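Local coordinates for hypothetical Thioesterase Protein SP_1851 (Streptococcus pneumoniae serotype 4, PDB 4XY5), which probably hydrolyses thioesters as a PaaI-type hotdog-fold thioesterase, although its natural substrate is not established, at residues 28-33 against 58-63; 51-56 against 106-111. The protein carries 1 engineered substitution. All coordinates share one frame; numbering follows the deposited sequence.

Both contacts are places where helix 47-64 packs on the antiparallel sheet of the hotdog fold. Contact 2 uses residues 51-56 of the helix, and contact 1 uses residues 58-63, further along it. Their centres are about 8 Å apart. On the sheet, contact 1 rests on strand 27-33 and contact 2 on strand 101-109, with strand 87-97 between them. The segments alternate along the chain: 28-33, 51-56, 58-63, 106-111. The two contacts also touch, since T32 CG2 lies 3.8 Å from L53 CD1. Two successive parts of one helix thus cover two strands of one sheet. Both also have residues within reach of the second subunit.

Contact 1 of 2, residues 28-33 against 58-63; sequences VVVTTK and SGLVVI
V28 and V30 of strand 27-33 pack against L60 and V61 of helix 47-64, where the helix of the hotdog fold lies on its sheet. The strand and helix segments run at 141° to each other, with axes 8.6 Å apart at closest approach. V28 makes most of the contact. With CG1 anti to the backbone N (chi1 168°), V28 turns CG2 to the helix. This methyl comes up to the helix backbone, 3.7 Å from V61 N. The same methyl meets V61 CG2, also at 3.7 Å. L60 meets the same valine through its CB. The two side chains cross at about a right angle, with V28 CG2 4.1 Å from L60 CB. Further out, L60 CD1 reaches V30 CG2 at 4.1 Å. The side chains meet through carbon atoms alone, and all four residues are buried. I57 of the same helix also covers V28 and V30. Beyond them, L60 touches M23 of strand 19-24 and Y41 of the second subunit. This packing of alternate strand residues, V28 and V30, against a central helix is typical of the hotdog fold.

Contact 2 of 2, residues 51-56 against 106-111; sequences FTLCAQ and VDITNQ. Engineered in segment 51-56: A55 (natural residue Asp).
C54 and L53 of helix 47-64 face V106 and I108 of strand 101-109, where the helix of the hotdog fold lies on its sheet. The short helix and strand segments meet at 132°, and their axes come within 8.6 Å. V106 and I108 are alternate residues, so both point their side chains at the helix.

C54 sits between them. Its SG stands anti to the carbonyl carbon (chi1 -66°), which brings the sulfur alongside both strand residues. SG is 3.8 Å from V106 CG1 and 3.7 Å from I108 CD1. V106 lies close under the helix backbone as well. Its CG1 comes within 3.8 Å of C54 CA, while its other methyl, CG2, is 3.8 Å from C54 O.

L53 and I108 cross at about a right angle. I108 is extended beyond CB (chi2 -172°), and this carries CD1 up to the helix. There the methyl touches both C54 and L53. The side-chain contacts are apolar, and the four residues are buried.

L88 of strand 87-97 touches both L53 and I108, and F121 of strand 115-127 packs on C54. A55, an engineered residue in place of the natural Asp, points away from the strand and packs on H46 of the second subunit. Q56 OE1 is hydrogen-bonded to NE2 of that H46.

At the L53 end, I108 CD1 lies 3.9 Å from L53 CB and 4.0 Å from L53 CD1.

Contact 1 of 2, residues 28-33 against 58-63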
loop_
_atom_site.group_PDB
_atom_site.type_symbol
_atom_site.label_atom_id
_atom_site.label_comp_id
_atom_site.label_asym_id
_atom_site.label_seq_id
_atom_site.Cartn_x
_atom_site.Cartn_y
_atom_site.Cartn_z
ATOM N N VAL A 28 7.400 -16.687 12.130
ATOM C CA VAL A 28 6.442 -17.742 11.861
ATOM C C VAL A 28 6.713 -18.320 10.483
ATOM O O VAL A 28 7.002 -17.583 9.550
ATOM C CB VAL A 28 4.994 -17.201 11.934
ATOM C CG1 VAL A 28 4.002 -18.222 11.379
ATOM C CG2 VAL A 28 4.645 -16.806 13.366
ATOM N N VAL A 29 6.659 -19.642 10.369
ATOM C CA VAL A 29 6.717 -20.317 9.074
ATOM C C VAL A 29 5.595 -21.359 9.002
ATOM O O VAL A 29 5.511 -22.246 9.856
ATOM C CB VAL A 29 8.072 -21.021 8.845
ATOM C CG1 VAL A 29 8.053 -21.799 7.535
ATOM C CG2 VAL A 29 9.214 -20.011 8.861
ATOM N N VAL A 30 4.744 -21.245 7.981
ATOM C CA VAL A 30 3.619 -22.166 7.781
ATOM C C VAL A 30 3.634 -22.636 6.337
ATOM O O VAL A 30 3.879 -21.834 5.438
ATOM C CB VAL A 30 2.262 -21.495 8.100
ATOM C CG1 VAL A 30 1.090 -22.424 7.760
ATOM C CG2 VAL A 30 2.208 -21.052 9.559
ATOM N N THR A 31 3.376 -23.925 6.106
ATOM C CA THR A 31 3.285 -24.428 4.742
ATOM C C THR A 31 1.847 -24.856 4.422
ATOM O O THR A 31 1.061 -25.159 5.321
ATOM C CB THR A 31 4.248 -25.602 4.492
ATOM O OG1 THR A 31 3.885 -26.710 5.322
ATOM C CG2 THR A 31 5.687 -25.179 4.784
ATOM N N THR A 32 1.499 -24.834 3.141
ATOM C CA THR A 32 0.150 -25.199 2.725
ATOM C C THR A 32 0.179 -25.613 1.263
ATOM O O THR A 32 1.012 -25.137 0.492
ATOM C CB THR A 32 -0.862 -24.038 2.932
ATOM O OG1 THR A 32 -2.192 -24.516 2.699
ATOM C CG2 THR A 32 -0.584 -22.861 1.994
ATOM N N LYS A 33 -0.723 -26.514 0.885
ATOM C CA LYS A 33 -0.778 -26.975 -0.493
ATOM C C LYS A 33 -1.939 -26.330 -1.222
ATOM O O LYS A 33 -3.061 -26.350 -0.722
ATOM C CB LYS A 33 -0.926 -28.500 -0.568
ATOM C CG LYS A 33 -0.703 -29.023 -1.986
ATOM C CD LYS A 33 -0.837 -30.532 -2.062
ATOM C CE LYS A 33 -2.248 -30.965 -1.758
ATOM N NZ LYS A 33 -2.408 -32.432 -1.936
ATOM N N SER A 58 0.502 -13.225 9.574
ATOM C CA SER A 58 0.784 -11.977 10.284
ATOM C C SER A 58 0.162 -11.996 11.679
ATOM O O SER A 58 0.768 -11.544 12.658
ATOM C CB SER A 58 0.269 -10.766 9.497
ATOM O OG SER A 58 0.555 -9.551 10.192
ATOM N N GLY A 59 -1.056 -12.515 11.768
ATOM C CA GLY A 59 -1.725 -12.625 13.055
ATOM C C GLY A 59 -0.973 -13.573 13.975
ATOM O O GLY A 59 -0.810 -13.293 15.163
ATOM N N LEU A 60 -0.507 -14.687 13.420
ATOM C CA LEU A 60 0.289 -15.644 14.191
ATOM C C LEU A 60 1.588 -15.006 14.686
ATOM O O LEU A 60 2.048 -15.298 15.791
ATOM C CB LEU A 60 0.584 -16.897 13.364
ATOM C CG LEU A 60 -0.618 -17.815 13.059
ATOM C CD1 LEU A 60 -0.208 -18.871 12.069
ATOM C CD2 LEU A 60 -1.170 -18.463 14.322
ATOM N N VAL A 61 2.184 -14.117 13.892
ATOM C CA VAL A 61 3.380 -13.419 14.369
ATOM C C VAL A 61 3.048 -12.593 15.614
ATOM O O VAL A 61 3.796 -12.632 16.593
ATOM C CB VAL A 61 3.994 -12.505 13.292
ATOM C CG1 VAL A 61 5.116 -11.646 13.883
ATOM C CG2 VAL A 61 4.544 -13.322 12.148
ATOM N N VAL A 62 1.929 -11.868 15.576
ATOM C CA VAL A 62 1.440 -11.100 16.722
ATOM C C VAL A 62 1.306 -11.972 17.967
ATOM O O VAL A 62 1.785 -11.615 19.041
ATOM C CB VAL A 62 0.051 -10.470 16.468
ATOM C CG1 VAL A 62 -0.468 -9.814 17.746
ATOM C CG2 VAL A 62 0.085 -9.452 15.337
ATOM N N ILE A 63 0.630 -13.108 17.816
ATOM C CA ILE A 63 0.403 -13.985 18.961
ATOM C C ILE A 63 1.733 -14.467 19.530
ATOM O O ILE A 63 1.907 -14.528 20.747
ATOM C CB ILE A 63 -0.485 -15.171 18.579
ATOM C CG1 ILE A 63 -1.890 -14.664 18.240
ATOM C CG2 ILE A 63 -0.573 -16.183 19.722
ATOM C CD1 ILE A 63 -2.800 -15.733 17.706
#

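Contact 2 of 2, residues 51-56 against 106-111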
loop_
_atom_site.group_PDB
_atom_site.type_symbol
_atom_site.label_atom_id
_atom_site.label_comp_id
_atom_site.label_asym_id
_atom_site.label_seq_id
_atom_site.Cartn_x
_atom_site.Cartn_y
_atom_site.Cartn_z
ATOM N N PHE A 51 -3.418 -13.491 -0.219
ATOM C CA PHE A 51 -3.448 -12.475 0.833
ATOM C C PHE A 51 -3.862 -13.086 2.161
ATOM O O PHE A 51 -3.302 -12.766 3.217
ATOM C CB PHE A 51 -4.405 -11.342 0.473
ATOM C CG PHE A 51 -4.483 -10.258 1.521
ATOM C CD1 PHE A 51 -3.684 -9.132 1.435
ATOM C CD2 PHE A 51 -5.367 -10.372 2.594
ATOM C CE1 PHE A 51 -3.767 -8.128 2.394
ATOM C CE2 PHE A 51 -5.455 -9.395 3.553
ATOM C CZ PHE A 51 -4.650 -8.256 3.460
ATOM N N THR A 52 -4.869 -13.953 2.126
ATOM C CA THR A 52 -5.366 -14.506 3.366
ATOM C C THR A 52 -4.294 -15.380 4.037
ATOM O O THR A 52 -4.155 -15.362 5.259
ATOM C CB THR A 52 -6.675 -15.308 3.130
ATOM O OG1 THR A 52 -7.700 -14.401 2.675
ATOM C CG2 THR A 52 -7.151 -15.995 4.421
ATOM N N LEU A 53 -3.535 -16.127 3.243
ATOM C CA LEU A 53 -2.392 -16.859 3.799
ATOM C C LEU A 53 -1.477 -15.888 4.552
ATOM O O LEU A 53 -1.089 -16.150 5.691
ATOM C CB LEU A 53 -1.607 -17.583 2.703
ATOM C CG LEU A 53 -2.313 -18.667 1.883
ATOM C CD1 LEU A 53 -1.348 -19.295 0.885
ATOM C CD2 LEU A 53 -2.915 -19.763 2.781
ATOM N N CYS A 54 -1.174 -14.746 3.937
ATOM C CA CYS A 54 -0.270 -13.778 4.561
ATOM C C CYS A 54 -0.863 -13.156 5.828
ATOM O O CYS A 54 -0.160 -12.973 6.832
ATOM C CB CYS A 54 0.098 -12.659 3.581
ATOM S SG CYS A 54 1.076 -13.226 2.201
ATOM N N ALA A 55 -2.150 -12.820 5.780
ATOM C CA ALA A 55 -2.790 -12.156 6.917
ATOM C C ALA A 55 -2.884 -13.065 8.130
ATOM O O ALA A 55 -2.700 -12.626 9.271
ATOM C CB ALA A 55 -4.177 -11.655 6.537
ATOM N N GLN A 56 -3.200 -14.330 7.890
ATOM C CA GLN A 56 -3.242 -15.292 8.980
ATOM C C GLN A 56 -1.858 -15.432 9.629
ATOM O O GLN A 56 -1.718 -15.395 10.861
ATOM C CB GLN A 56 -3.742 -16.633 8.463
ATOM C CG GLN A 56 -3.893 -17.703 9.533
ATOM C CD GLN A 56 -5.019 -17.414 10.512
ATOM O OE1 GLN A 56 -5.729 -16.411 10.401
ATOM N NE2 GLN A 56 -5.183 -18.299 11.487
ATOM N N VAL A 106 5.584 -10.407 5.346
ATOM C CA VAL A 106 5.240 -11.809 5.076
ATOM C C VAL A 106 5.568 -12.126 3.632
ATOM O O VAL A 106 5.182 -11.382 2.738
ATOM C CB VAL A 106 3.757 -12.103 5.355
ATOM C CG1 VAL A 106 3.449 -13.590 5.098
ATOM C CG2 VAL A 106 3.402 -11.710 6.791
ATOM N N ASP A 107 6.287 -13.226 3.412
ATOM C CA ASP A 107 6.772 -13.571 2.074
ATOM C C ASP A 107 6.336 -14.982 1.759
ATOM O O ASP A 107 6.437 -15.842 2.616
ATOM C CB ASP A 107 8.300 -13.462 1.999
ATOM C CG ASP A 107 8.812 -12.068 2.372
ATOM O OD1 ASP A 107 8.289 -11.060 1.840
ATOM O OD2 ASP A 107 9.726 -11.980 3.217
ATOM N N ILE A 108 5.843 -15.222 0.548
ATOM C CA ILE A 108 5.492 -16.574 0.153
ATOM C C ILE A 108 6.376 -17.053 -0.991
ATOM O O ILE A 108 6.562 -16.344 -1.988
ATOM C CB ILE A 108 4.007 -16.691 -0.259
ATOM C CG1 ILE A 108 3.102 -16.309 0.920
ATOM C CG2 ILE A 108 3.718 -18.115 -0.737
ATOM C CD1 ILE A 108 1.571 -16.595 0.660
ATOM N N THR A 109 6.931 -18.253 -0.818
ATOM C CA THR A 109 7.737 -18.913 -1.842
ATOM C C THR A 109 7.114 -20.265 -2.191
ATOM O O THR A 109 6.397 -20.845 -1.375
ATOM C CB THR A 109 9.191 -19.125 -1.370
ATOM O OG1 THR A 109 9.185 -19.843 -0.130
ATOM C CG2 THR A 109 9.877 -17.781 -1.153
ATOM N N ASN A 110 7.374 -20.778 -3.391
ATOM C CA ASN A 110 6.852 -22.104 -3.715
ATOM C C ASN A 110 7.912 -23.164 -3.468
ATOM O O ASN A 110 8.997 -22.846 -2.987
ATOM C CB ASN A 110 6.317 -22.170 -5.156
ATOM C CG ASN A 110 7.389 -21.955 -6.206
ATOM O OD1 ASN A 110 8.581 -22.059 -5.930
ATOM N ND2 ASN A 110 6.959 -21.666 -7.434
ATOM N N GLN A 111 7.596 -24.417 -3.804
ATOM C CA GLN A 111 8.452 -25.558 -3.477
ATOM C C GLN A 111 9.755 -25.538 -4.270
ATOM O O GLN A 111 10.673 -26.301 -3.972
ATOM C CB GLN A 111 7.705 -26.885 -3.715
ATOM C CG GLN A 111 7.402 -27.202 -5.171
ATOM C CD GLN A 111 6.223 -26.418 -5.711
ATOM O OE1 GLN A 111 5.437 -25.857 -4.947
ATOM N NE2 GLN A 111 6.097 -26.364 -7.031
#